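Local coordinates for protein nicotinate-nucleotide pyrophosphorylase (Pyrococcus furiosus, PDB 2I14) that probably catalyses the ATP-dependent transfer of phosphoribose from phosphoribosyl pyrophosphate to nicotinate, a step in NAD biosynthesis, at residues L62-L72 against Y107-L115; A131-G141 against V286-G296. All blocks are in the same frame, centred on the assembly; numbering follows the deposited sequence.

Interaction 1. Residues L62-L72 against Y107-L115; sequences LVGVEEVAKLL and YETALLGML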
loop_
_atom_site.group_PDB
_atom_site.type_symbol
_atom_site.label_atom_id
_atom_site.label_comp_id
_atom_site.label_asym_id
_atom_site.label_seq_id
_atom_site.Cartn_x
_atom_site.Cartn_y
_atom_site.Cartn_z
ATOM N N LEU A 62 1.091 13.668 32.124
ATOM C CA LEU A 62 2.217 13.665 33.052
ATOM C C LEU A 62 1.938 12.858 34.310
ATOM O O LEU A 62 0.915 13.068 34.964
ATOM C CB LEU A 62 2.560 15.082 33.475
ATOM C CG LEU A 62 4.046 15.421 33.640
ATOM C CD1 LEU A 62 4.172 16.513 34.706
ATOM C CD2 LEU A 62 4.865 14.188 34.043
ATOM N N VAL A 63 2.849 11.947 34.657
ATOM C CA VAL A 63 2.685 11.125 35.856
ATOM C C VAL A 63 3.999 10.741 36.529
ATOM O O VAL A 63 4.965 10.380 35.861
ATOM C CB VAL A 63 1.947 9.831 35.544
ATOM C CG1 VAL A 63 1.737 9.038 36.832
ATOM C CG2 VAL A 63 0.621 10.144 34.874
ATOM N N GLY A 64 4.027 10.805 37.857
ATOM C CA GLY A 64 5.233 10.446 38.583
ATOM C C GLY A 64 5.931 11.588 39.302
ATOM O O GLY A 64 6.933 11.376 39.987
ATOM N N VAL A 65 5.421 12.803 39.148
ATOM C CA VAL A 65 6.015 13.955 39.814
ATOM C C VAL A 65 6.187 13.667 41.318
ATOM O O VAL A 65 7.135 14.128 41.945
ATOM C CB VAL A 65 5.125 15.210 39.643
ATOM C CG1 VAL A 65 5.950 16.473 39.879
ATOM C CG2 VAL A 65 4.488 15.205 38.269
ATOM N N GLU A 66 5.266 12.898 41.887
ATOM C CA GLU A 66 5.326 12.555 43.304
ATOM C C GLU A 66 6.592 11.767 43.625
ATOM O O GLU A 66 7.508 12.286 44.260
ATOM C CB GLU A 66 4.101 11.730 43.697
ATOM C CG GLU A 66 3.684 11.861 45.157
ATOM C CD GLU A 66 2.335 11.202 45.433
ATOM O OE1 GLU A 66 2.326 10.047 45.929
ATOM O OE2 GLU A 66 1.287 11.841 45.138
ATOM N N GLU A 67 6.640 10.513 43.184
ATOM C CA GLU A 67 7.804 9.681 43.435
ATOM C C GLU A 67 9.118 10.412 43.179
ATOM O O GLU A 67 10.091 10.192 43.886
ATOM C CB GLU A 67 7.776 8.421 42.577
ATOM C CG GLU A 67 6.624 7.479 42.852
ATOM C CD GLU A 67 6.883 6.090 42.285
ATOM O OE1 GLU A 67 7.319 5.990 41.122
ATOM O OE2 GLU A 67 6.650 5.093 42.995
ATOM N N VAL A 68 9.163 11.278 42.176
ATOM C CA VAL A 68 10.409 11.982 41.904
ATOM C C VAL A 68 10.781 12.921 43.042
ATOM O O VAL A 68 11.957 13.071 43.380
ATOM C CB VAL A 68 10.342 12.765 40.570
ATOM C CG1 VAL A 68 11.440 13.825 40.514
ATOM C CG2 VAL A 68 10.517 11.789 39.405
ATOM N N ALA A 69 9.781 13.556 43.637
ATOM C CA ALA A 69 10.045 14.453 44.745
ATOM C C ALA A 69 10.541 13.602 45.923
ATOM O O ALA A 69 11.520 13.940 46.586
ATOM C CB ALA A 69 8.780 15.213 45.112
ATOM N N LYS A 70 9.874 12.481 46.161
ATOM C CA LYS A 70 10.255 11.588 47.247
ATOM C C LYS A 70 11.618 10.946 47.009
ATOM O O LYS A 70 12.124 10.234 47.869
ATOM C CB LYS A 70 9.202 10.482 47.431
ATOM C CG LYS A 70 7.829 10.963 47.925
ATOM C CD LYS A 70 7.574 10.630 49.402
ATOM C CE LYS A 70 8.528 11.377 50.353
ATOM N NZ LYS A 70 8.335 11.046 51.820
ATOM N N LEU A 71 12.210 11.188 45.848
ATOM C CA LEU A 71 13.519 10.610 45.533
ATOM C C LEU A 71 14.641 11.638 45.685
ATOM O O LEU A 71 15.708 11.341 46.239
ATOM C CB LEU A 71 13.536 10.068 44.098
ATOM C CG LEU A 71 14.895 9.554 43.602
ATOM C CD1 LEU A 71 15.126 8.116 44.074
ATOM C CD2 LEU A 71 14.942 9.634 42.091
ATOM N N LEU A 72 14.407 12.839 45.167
ATOM C CA LEU A 72 15.390 13.905 45.252
ATOM C C LEU A 72 15.291 14.585 46.610
ATOM O O LEU A 72 15.998 15.563 46.890
ATOM C CB LEU A 72 15.160 14.919 44.129
ATOM C CG LEU A 72 15.820 14.644 42.772
ATOM C CD1 LEU A 72 16.332 13.204 42.697
ATOM C CD2 LEU A 72 14.812 14.954 41.670
ATOM N N TYR A 107 20.881 10.385 39.632
ATOM C CA TYR A 107 19.473 10.048 39.824
ATOM C C TYR A 107 18.643 10.074 38.551
ATOM O O TYR A 107 17.412 10.047 38.604
ATOM C CB TYR A 107 18.839 10.964 40.877
ATOM C CG TYR A 107 19.277 10.622 42.277
ATOM C CD1 TYR A 107 20.320 11.312 42.894
ATOM C CD2 TYR A 107 18.693 9.557 42.963
ATOM C CE1 TYR A 107 20.777 10.945 44.158
ATOM C CE2 TYR A 107 19.141 9.176 44.228
ATOM C CZ TYR A 107 20.186 9.873 44.821
ATOM O OH TYR A 107 20.642 9.492 46.069
ATOM N N GLU A 108 19.310 10.117 37.406
ATOM C CA GLU A 108 18.595 10.130 36.145
ATOM C C GLU A 108 17.902 8.799 35.935
ATOM O O GLU A 108 16.685 8.728 35.786
ATOM C CB GLU A 108 19.552 10.379 34.988
ATOM C CG GLU A 108 20.160 11.754 35.003
ATOM C CD GLU A 108 20.687 12.171 33.638
ATOM O OE1 GLU A 108 20.014 11.840 32.632
ATOM O OE2 GLU A 108 21.753 12.843 33.573
ATOM N N THR A 109 18.691 7.737 35.936
ATOM C CA THR A 109 18.167 6.401 35.720
ATOM C C THR A 109 16.883 6.109 36.505
ATOM O O THR A 109 15.990 5.372 36.045
ATOM C CB THR A 109 19.227 5.379 36.087
ATOM O OG1 THR A 109 20.469 5.772 35.496
ATOM C CG2 THR A 109 18.832 3.994 35.584
ATOM N N ALA A 110 16.783 6.694 37.686
ATOM C CA ALA A 110 15.622 6.463 38.513
ATOM C C ALA A 110 14.493 7.432 38.213
ATOM O O ALA A 110 13.376 7.013 37.942
ATOM C CB ALA A 110 16.012 6.547 39.984
ATOM N N LEU A 111 14.780 8.729 38.258
ATOM C CA LEU A 111 13.735 9.720 38.014
ATOM C C LEU A 111 13.078 9.584 36.640
ATOM O O LEU A 111 11.844 9.544 36.553
ATOM C CB LEU A 111 14.275 11.142 38.237
ATOM C CG LEU A 111 15.231 11.817 37.262
ATOM C CD1 LEU A 111 14.425 12.445 36.143
ATOM C CD2 LEU A 111 16.015 12.894 37.999
ATOM N N LEU A 112 13.876 9.495 35.577
ATOM C CA LEU A 112 13.311 9.354 34.241
ATOM C C LEU A 112 12.417 8.118 34.158
ATOM O O LEU A 112 11.337 8.165 33.592
ATOM C CB LEU A 112 14.417 9.262 33.185
ATOM C CG LEU A 112 15.188 10.543 32.876
ATOM C CD1 LEU A 112 16.192 10.279 31.761
ATOM C CD2 LEU A 112 14.213 11.644 32.476
ATOM N N GLY A 113 12.856 7.005 34.719
ATOM C CA GLY A 113 12.019 5.817 34.672
ATOM C C GLY A 113 10.695 6.036 35.396
ATOM O O GLY A 113 9.642 5.540 34.991
ATOM N N MET A 114 10.750 6.801 36.477
ATOM C CA MET A 114 9.561 7.088 37.251
ATOM C C MET A 114 8.560 7.915 36.452
ATOM O O MET A 114 7.351 7.662 36.503
ATOM C CB MET A 114 9.937 7.804 38.553
ATOM C CG MET A 114 10.771 6.927 39.503
ATOM S SD MET A 114 10.926 7.521 41.231
ATOM C CE MET A 114 12.083 8.814 41.070
ATOM N N LEU A 115 9.048 8.894 35.704
ATOM C CA LEU A 115 8.144 9.721 34.911
ATOM C C LEU A 115 7.706 8.977 33.644
ATOM O O LEU A 115 6.526 8.919 33.312
ATOM C CB LEU A 115 8.833 11.054 34.546
ATOM C CG LEU A 115 9.375 11.934 35.708
ATOM C CD1 LEU A 115 10.276 13.061 35.198
ATOM C CD2 LEU A 115 8.222 12.515 36.490
#

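Interaction 2. Residues A131-G141 against V286-G296; sequences AAKFKPVYSFG and VDVVDAFGVGG. With PCP (1-alpha-pyrophosphoryl-2-alpha,3-alpha-dihydroxy-4-beta-cyclopentane-methanol-5-phosphate), chain I.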
loop_
_atom_site.group_PDB
_atom_site.type_symbol
_atom_site.label_atom_id
_atom_site.label_comp_id
_atom_site.label_asym_id
_atom_site.label_seq_id
_atom_site.Cartn_x
_atom_site.Cartn_y
_atom_site.Cartn_z
ATOM N N ALA A 131 -11.633 7.178 23.630
ATOM C CA ALA A 131 -12.191 6.282 22.629
ATOM C C ALA A 131 -13.467 5.570 23.092
ATOM O O ALA A 131 -14.334 5.217 22.277
ATOM C CB ALA A 131 -11.145 5.263 22.203
ATOM N N ALA A 132 -13.582 5.371 24.397
ATOM C CA ALA A 132 -14.744 4.694 24.960
ATOM C C ALA A 132 -15.877 5.650 25.291
ATOM O O ALA A 132 -16.798 5.279 26.005
ATOM C CB ALA A 132 -14.348 3.919 26.218
ATOM N N LYS A 133 -15.801 6.871 24.761
ATOM C CA LYS A 133 -16.812 7.904 24.993
ATOM C C LYS A 133 -16.968 8.069 26.505
ATOM O O LYS A 133 -18.084 8.056 27.044
ATOM C CB LYS A 133 -18.146 7.478 24.382
ATOM C CG LYS A 133 -18.080 7.057 22.924
ATOM C CD LYS A 133 -18.392 8.206 21.976
ATOM C CE LYS A 133 -19.639 7.915 21.127
ATOM N NZ LYS A 133 -19.495 6.778 20.155
ATOM N N PHE A 134 -15.832 8.194 27.185
ATOM C CA PHE A 134 -15.789 8.352 28.634
ATOM C C PHE A 134 -16.622 7.370 29.451
ATOM O O PHE A 134 -16.832 7.581 30.639
ATOM C CB PHE A 134 -16.126 9.782 29.001
ATOM C CG PHE A 134 -15.086 10.751 28.556
ATOM C CD1 PHE A 134 -14.047 11.114 29.405
ATOM C CD2 PHE A 134 -15.091 11.248 27.247
ATOM C CE1 PHE A 134 -13.022 11.959 28.957
ATOM C CE2 PHE A 134 -14.073 12.091 26.786
ATOM C CZ PHE A 134 -13.040 12.446 27.639
ATOM N N LYS A 135 -17.074 6.287 28.826
ATOM C CA LYS A 135 -17.817 5.276 29.548
ATOM C C LYS A 135 -16.884 4.644 30.593
ATOM O O LYS A 135 -15.707 4.980 30.681
ATOM C CB LYS A 135 -18.321 4.220 28.583
ATOM C CG LYS A 135 -19.578 4.631 27.836
ATOM C CD LYS A 135 -19.590 4.044 26.443
ATOM C CE LYS A 135 -20.989 3.778 25.957
ATOM N NZ LYS A 135 -21.546 2.655 26.739
ATOM N N PRO A 136 -17.400 3.739 31.429
ATOM C CA PRO A 136 -16.443 3.188 32.394
ATOM C C PRO A 136 -15.414 2.215 31.799
ATOM O O PRO A 136 -15.708 1.429 30.889
ATOM C CB PRO A 136 -17.354 2.539 33.450
ATOM C CG PRO A 136 -18.606 2.189 32.675
ATOM C CD PRO A 136 -18.791 3.397 31.796
ATOM N N VAL A 137 -14.201 2.276 32.339
ATOM C CA VAL A 137 -13.086 1.430 31.904
ATOM C C VAL A 137 -12.278 0.994 33.118
ATOM O O VAL A 137 -11.832 1.822 33.916
ATOM C CB VAL A 137 -12.137 2.200 30.955
ATOM C CG1 VAL A 137 -10.995 1.322 30.551
ATOM C CG2 VAL A 137 -12.887 2.670 29.738
ATOM N N TYR A 138 -12.056 -0.303 33.241
ATOM C CA TYR A 138 -11.313 -0.799 34.384
ATOM C C TYR A 138 -10.000 -1.450 34.022
ATOM O O TYR A 138 -9.939 -2.312 33.150
ATOM C CB TYR A 138 -12.183 -1.781 35.184
ATOM C CG TYR A 138 -13.505 -1.181 35.603
ATOM C CD1 TYR A 138 -14.690 -1.486 34.929
ATOM C CD2 TYR A 138 -13.548 -0.232 36.605
ATOM C CE1 TYR A 138 -15.871 -0.848 35.245
ATOM C CE2 TYR A 138 -14.718 0.415 36.927
ATOM C CZ TYR A 138 -15.881 0.111 36.247
ATOM O OH TYR A 138 -17.039 0.799 36.569
ATOM N N SER A 139 -8.949 -1.031 34.716
ATOM C CA SER A 139 -7.600 -1.568 34.518
ATOM C C SER A 139 -7.543 -3.033 34.969
ATOM O O SER A 139 -7.957 -3.356 36.067
ATOM C CB SER A 139 -6.587 -0.720 35.306
ATOM O OG SER A 139 -5.274 -1.223 35.146
ATOM N N PHE A 140 -7.035 -3.902 34.106
ATOM C CA PHE A 140 -6.934 -5.331 34.374
ATOM C C PHE A 140 -5.565 -5.869 33.983
ATOM O O PHE A 140 -5.290 -7.061 34.147
ATOM C CB PHE A 140 -7.943 -6.100 33.523
ATOM C CG PHE A 140 -9.367 -5.981 33.971
ATOM C CD1 PHE A 140 -9.710 -5.243 35.102
ATOM C CD2 PHE A 140 -10.374 -6.655 33.267
ATOM C CE1 PHE A 140 -11.040 -5.180 35.528
ATOM C CE2 PHE A 140 -11.693 -6.602 33.677
ATOM C CZ PHE A 140 -12.036 -5.864 34.811
ATOM N N GLY A 141 -4.711 -4.997 33.468
ATOM C CA GLY A 141 -3.421 -5.434 32.963
ATOM C C GLY A 141 -2.218 -5.830 33.787
ATOM O O GLY A 141 -1.299 -6.416 33.222
ATOM N N VAL A 286 -17.972 0.714 21.033
ATOM C CA VAL A 286 -18.435 1.560 22.139
ATOM C C VAL A 286 -19.940 1.661 22.288
ATOM O O VAL A 286 -20.490 1.462 23.376
ATOM C CB VAL A 286 -17.984 3.014 22.002
ATOM C CG1 VAL A 286 -17.599 3.550 23.351
ATOM C CG2 VAL A 286 -16.880 3.136 20.990
ATOM N N ASP A 287 -20.601 2.009 21.188
ATOM C CA ASP A 287 -22.041 2.205 21.186
ATOM C C ASP A 287 -22.874 0.951 21.430
ATOM O O ASP A 287 -24.078 0.962 21.233
ATOM C CB ASP A 287 -22.470 2.865 19.870
ATOM C CG ASP A 287 -21.770 4.189 19.626
ATOM O OD1 ASP A 287 -21.615 4.973 20.593
ATOM O OD2 ASP A 287 -21.381 4.450 18.468
ATOM N N VAL A 288 -22.257 -0.128 21.876
ATOM C CA VAL A 288 -23.018 -1.338 22.108
ATOM C C VAL A 288 -22.522 -2.043 23.365
ATOM O O VAL A 288 -22.997 -3.115 23.723
ATOM C CB VAL A 288 -22.907 -2.260 20.877
ATOM C CG1 VAL A 288 -23.555 -3.604 21.144
ATOM C CG2 VAL A 288 -23.568 -1.591 19.685
ATOM N N VAL A 289 -21.564 -1.428 24.043
ATOM C CA VAL A 289 -21.025 -2.011 25.259
ATOM C C VAL A 289 -21.184 -1.009 26.390
ATOM O O VAL A 289 -21.122 0.208 26.179
ATOM C CB VAL A 289 -19.546 -2.400 25.084
ATOM C CG1 VAL A 289 -19.432 -3.554 24.111
ATOM C CG2 VAL A 289 -18.767 -1.230 24.561
ATOM N N ASP A 290 -21.393 -1.530 27.591
ATOM C CA ASP A 290 -21.606 -0.689 28.747
ATOM C C ASP A 290 -20.346 -0.299 29.494
ATOM O O ASP A 290 -20.190 0.865 29.878
ATOM C CB ASP A 290 -22.596 -1.371 29.695
ATOM C CG ASP A 290 -24.018 -1.352 29.159
ATOM O OD1 ASP A 290 -24.367 -2.205 28.307
ATOM O OD2 ASP A 290 -24.784 -0.457 29.586
ATOM N N ALA A 291 -19.458 -1.272 29.710
ATOM C CA ALA A 291 -18.208 -1.024 30.420
ATOM C C ALA A 291 -17.077 -1.858 29.858
ATOM O O ALA A 291 -17.277 -3.007 29.444
ATOM C CB ALA A 291 -18.378 -1.313 31.883
ATOM N N PHE A 292 -15.882 -1.273 29.870
ATOM C CA PHE A 292 -14.692 -1.935 29.338
ATOM C C PHE A 292 -13.674 -2.407 30.358
ATOM O O PHE A 292 -13.401 -1.720 31.348
ATOM C CB PHE A 292 -13.952 -1.012 28.379
ATOM C CG PHE A 292 -14.755 -0.576 27.204
ATOM C CD1 PHE A 292 -15.511 0.575 27.260
ATOM C CD2 PHE A 292 -14.712 -1.289 26.019
ATOM C CE1 PHE A 292 -16.211 1.023 26.150
ATOM C CE2 PHE A 292 -15.409 -0.848 24.906
ATOM C CZ PHE A 292 -16.160 0.318 24.979
ATOM N N GLY A 293 -13.102 -3.577 30.081
ATOM C CA GLY A 293 -12.061 -4.152 30.919
ATOM C C GLY A 293 -10.798 -4.175 30.060
ATOM O O GLY A 293 -10.666 -4.995 29.140
ATOM N N VAL A 294 -9.860 -3.279 30.327
ATOM C CA VAL A 294 -8.656 -3.239 29.512
ATOM C C VAL A 294 -7.389 -3.702 30.228
ATOM O O VAL A 294 -7.105 -3.264 31.339
ATOM C CB VAL A 294 -8.422 -1.816 28.947
ATOM C CG1 VAL A 294 -7.102 -1.748 28.183
ATOM C CG2 VAL A 294 -9.552 -1.447 28.036
ATOM N N GLY A 295 -6.625 -4.573 29.570
ATOM C CA GLY A 295 -5.398 -5.062 30.150
ATOM C C GLY A 295 -4.109 -4.446 29.616
ATOM O O GLY A 295 -3.755 -3.295 29.930
ATOM N N GLY A 296 -3.401 -5.237 28.811
ATOM C CA GLY A 296 -2.127 -4.837 28.237
ATOM C C GLY A 296 -1.978 -3.491 27.558
ATOM O O GLY A 296 -0.951 -2.848 27.734
HETATM C C1 PCP I . -7.923 -11.303 30.666
HETATM C C2 PCP I . -7.132 -10.555 31.763
HETATM C C3 PCP I . -7.998 -9.311 32.081
HETATM C C4 PCP I . -8.637 -8.919 30.730
HETATM C C5 PCP I . -8.808 -10.249 30.081
HETATM C CP PCP I . -7.810 -7.912 29.869
HETATM O O1 PCP I . -8.872 -12.335 31.267
HETATM O O2 PCP I . -6.965 -11.368 32.927
HETATM O O3 PCP I . -9.053 -9.581 33.022
HETATM O OP PCP I . -6.468 -8.367 29.474
HETATM P P PCP I . -5.800 -8.042 28.019
HETATM O O1P PCP I . -4.404 -7.627 28.272
HETATM O O2P PCP I . -6.620 -6.948 27.408
HETATM O O3P PCP I . -5.859 -9.321 27.252
HETATM P PA PCP I . -9.816 -13.305 30.431
HETATM O O1A PCP I . -8.925 -14.038 29.442
HETATM O O2A PCP I . -10.823 -12.414 29.735
HETATM O O3A PCP I . -10.435 -14.224 31.534
HETATM P PB PCP I . -9.970 -14.868 32.864
HETATM O O1B PCP I . -10.971 -15.836 33.398
HETATM O O2B PCP I . -9.780 -13.880 33.907
HETATM O O3B PCP I . -8.677 -15.591 32.690
#

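Interaction 1. Residues L62-L72 against Y107-L115
Met114 lies across the face of helix 65-72, its SD 3.5 Å from Glu67 CB, in an antiparallel helix pair, 65-72 on 108-115, whose axes approach to 8.8 Å at 162°. The bend at chi3 (-76°) turns the methionine CE away from Glu67 toward Val68 and Leu71, where it comes 3.8 Å from Val68 CG2. Leu71 has its CG anti to the backbone N (chi1 175°), which sends CD1 toward the Tyr107 ring and CD2 toward Ala110. Its CG approaches the ring obliquely at CD2, with CD1 beside it near CD2 and CE2, while Leu71 CD2 reaches Ala110 CB at 3.9 Å. Cutting Leu71 back to an alanine here is likely to leave the Tyr107 ring and Ala110 CB without their apolar partner, opening a gap between them. Leu72 runs past Tyr107 in the opposite direction, its CD1 3.8 Å from Tyr107 CB. Val68 uses CG2, the branch beside its backbone N, to touch Leu111 CB. The same Val68 CG2 is 3.8 Å from Leu115 CD2. That leucine methyl, Leu115 CD2, also lies against the backbone of Gly64, 3.7 Å from Gly64 C. Here the two backbones come closest: the CA atoms of Gly64 and Leu115 are 4.7 Å apart, and a side chain on Gly64, the N-cap of helix 65-72, would run into Met114 O. No hydrogen bond joins the two segments; the polar ends find partners beyond them, Tyr107 OH at Lys19 O and Glu67 OE2 at Tyr11 N of the second subunit. Strand 95-98 covers another side, with Leu95 on Val68 and Ile97 on Leu72 and Leu111, so the pair is packed between that strand of the antiparallel sheet and the second subunit, whose Phe10 touches Leu71.

Interaction 2. Residues A131-G141 against V286-G296
Neighbouring parallel strands of the C-terminal domain, of the TIM-barrel class, 137-139 and 291-294, pair here and end at the phosphate of the bound PCP. Four backbone bonds zip them together: Phe292 N to Pro136 O, Tyr138 N to Phe292 O (2.7 Å), Val294 N to Tyr138 O and Phe140 N to Val294 O. On one face of the sheet Val137 CG1 meets Val294 CG2, and the Phe292 ring takes Ala132 CB obliquely at CE1. On the other, the Phe140 ring meets Gly293 obliquely, CA 4.1 Å from the ring centroid in an off-centre CH-pi contact; a side chain at Gly293 would strike that ring. Before the strands, Lys133 NZ meets Asp287 OD1 on its syn side in a 2.8 Å salt bridge, while the bent chain of Lys135 brings NZ to Val289 O in the carbonyl plane. At the C-terminal ends, Gly296 N gives PCP O1P a nearly straight bond of 2.6 Å (178°), Gly295 N binds O2P weakly, and Phe140 CD2 lies 3.2 Å from PCP O3. A phosphate held by backbone amides where a strand passes into a helix, here 296-299, is typical of phosphate sites in TIM-barrel enzymes.

Interactions 1 and 2 follow one another along the chain, joined through helix 108-131: its first turns pack in interaction 1, and its C-terminal end leads into strand 137-139 of interaction 2. Their centres are 29 Å apart, on opposite sides of the chain's centre and in the N-terminal and C-terminal family domains. Interaction 1 is wholly buried, helix on helix, and chiefly apolar, with no hydrogen bond across it and the second subunit close by. Interaction 2 is a strand pair, held mainly by backbone hydrogen bonds, buried along the strands but edged by an exposed salt bridge; no other chain touches its two segments. It alone reaches the ligand, whereas interaction 1 lies away from the ligand and zinc sites.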